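First ORF in transposon ISC1904 (Sulfolobus solfataricus, PDB 3ILX) probably belongs to the serine recombinases of IS607-type transposons, its resolvase-like domain likely helping to exchange DNA strands when the element moves. Local coordinates at residues S43-K48 and V109-T114. Residues are numbered along the deposited sequence; the frame is centred on the assembly and turned at random.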
loop_
_atom_site.group_PDB
_atom_site.type_symbol
_atom_site.label_atom_id
_atom_site.label_comp_id
_atom_site.label_asym_id
_atom_site.label_seq_id
_atom_site.Cartn_x
_atom_site.Cartn_y
_atom_site.Cartn_z
ATOM N N SER A 43 -9.369 -1.485 9.580
ATOM C CA SER A 43 -9.246 -0.980 8.232
ATOM C C SER A 43 -8.196 -1.762 7.450
ATOM O O SER A 43 -7.213 -2.252 8.014
ATOM C CB SER A 43 -8.878 0.518 8.299
ATOM O OG SER A 43 -8.542 1.040 7.024
ATOM N N GLY A 44 -8.422 -1.898 6.154
ATOM C CA GLY A 44 -7.377 -2.382 5.252
ATOM C C GLY A 44 -6.105 -1.543 5.237
ATOM O O GLY A 44 -5.040 -2.037 4.815
ATOM N N LEU A 45 -6.200 -0.291 5.684
ATOM C CA LEU A 45 -5.035 0.579 5.829
ATOM C C LEU A 45 -4.191 0.233 7.059
ATOM O O LEU A 45 -3.059 0.709 7.181
ATOM C CB LEU A 45 -5.471 2.048 5.992
ATOM C CG LEU A 45 -5.959 2.750 4.731
ATOM C CD1 LEU A 45 -6.630 4.046 5.090
ATOM C CD2 LEU A 45 -4.759 3.015 3.801
ATOM N N ASN A 46 -4.761 -0.523 8.003
ATOM C CA ASN A 46 -4.085 -0.717 9.309
ATOM C C ASN A 46 -3.039 -1.839 9.188
ATOM O O ASN A 46 -3.373 -3.026 9.042
ATOM C CB ASN A 46 -5.109 -0.970 10.417
ATOM C CG ASN A 46 -4.469 -1.280 11.790
ATOM O OD1 ASN A 46 -3.249 -1.313 11.951
ATOM N ND2 ASN A 46 -5.320 -1.518 12.778
HETATM N N MSE A 47 -1.777 -1.434 9.178
HETATM C CA MSE A 47 -0.652 -2.360 8.987
HETATM C C MSE A 47 -0.284 -3.133 10.284
HETATM O O MSE A 47 0.610 -3.993 10.272
HETATM C CB MSE A 47 0.569 -1.604 8.455
HETATM C CG MSE A 47 0.340 -0.867 7.156
HETATM SE SE MSE A 47 0.327 -2.164 5.748
HETATM C CE MSE A 47 -1.564 -2.672 5.791
ATOM N N LYS A 48 -0.993 -2.839 11.377
ATOM C CA LYS A 48 -0.807 -3.554 12.640
ATOM C C LYS A 48 -1.862 -4.634 12.916
ATOM O O LYS A 48 -1.823 -5.285 13.964
ATOM C CB LYS A 48 -0.699 -2.559 13.808
ATOM C CG LYS A 48 0.471 -1.593 13.661
ATOM C CD LYS A 48 0.502 -0.479 14.753
ATOM C CE LYS A 48 1.569 0.551 14.425
ATOM N NZ LYS A 48 2.132 1.341 15.600
ATOM N N VAL A 109 -15.256 5.964 3.002
ATOM C CA VAL A 109 -15.239 7.346 3.476
ATOM C C VAL A 109 -14.278 7.444 4.654
ATOM O O VAL A 109 -13.508 8.406 4.790
ATOM C CB VAL A 109 -16.673 7.809 3.871
ATOM C CG1 VAL A 109 -16.677 9.107 4.642
ATOM C CG2 VAL A 109 -17.587 7.930 2.610
ATOM N N GLU A 110 -14.337 6.437 5.512
ATOM C CA GLU A 110 -13.466 6.347 6.656
ATOM C C GLU A 110 -12.010 6.218 6.224
ATOM O O GLU A 110 -11.125 6.859 6.808
ATOM C CB GLU A 110 -13.868 5.149 7.489
ATOM C CG GLU A 110 -13.029 4.936 8.699
ATOM C CD GLU A 110 -13.286 3.576 9.337
ATOM O OE1 GLU A 110 -14.401 3.006 9.179
ATOM O OE2 GLU A 110 -12.355 3.067 9.980
ATOM N N ASP A 111 -11.751 5.380 5.221
ATOM C CA ASP A 111 -10.381 5.203 4.707
ATOM C C ASP A 111 -9.863 6.493 4.047
ATOM O O ASP A 111 -8.719 6.929 4.290
ATOM C CB ASP A 111 -10.328 4.035 3.716
ATOM C CG ASP A 111 -10.231 2.670 4.405
ATOM O OD1 ASP A 111 -10.127 2.588 5.673
ATOM O OD2 ASP A 111 -10.231 1.661 3.651
ATOM N N LEU A 112 -10.710 7.128 3.244
ATOM C CA LEU A 112 -10.334 8.422 2.672
ATOM C C LEU A 112 -10.036 9.481 3.758
ATOM O O LEU A 112 -9.043 10.199 3.660
ATOM C CB LEU A 112 -11.363 8.917 1.668
ATOM C CG LEU A 112 -10.905 10.082 0.777
ATOM C CD1 LEU A 112 -9.511 9.872 0.153
ATOM C CD2 LEU A 112 -11.948 10.249 -0.315
ATOM N N ALA A 113 -10.860 9.543 4.793
ATOM C CA ALA A 113 -10.619 10.487 5.898
ATOM C C ALA A 113 -9.266 10.225 6.592
ATOM O O ALA A 113 -8.531 11.161 6.966
ATOM C CB ALA A 113 -11.775 10.409 6.926
ATOM N N THR A 114 -8.944 8.959 6.802
ATOM C CA THR A 114 -7.632 8.600 7.347
ATOM C C THR A 114 -6.505 9.061 6.436
ATOM O O THR A 114 -5.521 9.641 6.908
ATOM C CB THR A 114 -7.554 7.083 7.575
ATOM O OG1 THR A 114 -8.616 6.714 8.455
ATOM C CG2 THR A 114 -6.217 6.637 8.167
HETATM O O HOH W 1 -10.281 -0.716 4.472
#
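The carboxylate of Asp111, the flat group here, is approached by Leu45 over one face and by Ser43 at one oxygen. Methyl CD1 of Leu45 sits above that face, 3.9 Å from CG of Asp111, while the other face is turned from the loop. Ser43 OG gives its proton to Asp111 OD1 on the syn side at 2.6 Å, but lies 32° out of the carboxylate plane, tilted toward the face that the leucine methyl occupies. The second oxygen, OD2, takes a proton from a water that in turn accepts a hydrogen bond from Gly44 N at 2.8 Å, and forms a salt bridge with Arg77, which probably compensates much of the buried charge.

The serine illustrates how one hydroxyl can both shape a loop and tie it to a helix. With OG of Ser43 anti to the backbone N (chi1 171°), the hydroxyl reaches the helix and still accepts a hydrogen bond from Leu45 N at 3.0 Å, closing an ST turn within the type I turn from Ser43 to Asn46. An alanine here is likely to leave Asp111 OD1 without its donor and Leu45 N without the acceptor that closes the ST turn.

Leu45 adds the apolar share: its side chain runs past Asp111 in the opposite direction, and CD1 touches the helix backbone at Asp111 O (3.6 Å) and Thr114 at CB (4.0 Å).

In the resolvase-type catalytic domain, this joins the loop between edge strand 36-41 and helix 50-60 to the long helix 105-125, which follows the other edge strand, 93-96. Arg77 and Phe78, between helices 72-75 and 80-89, pack against Leu45, and the second subunit brings Phe119 against Asp111 and Val134 against Leu112, placing the contact beside the dimer interface.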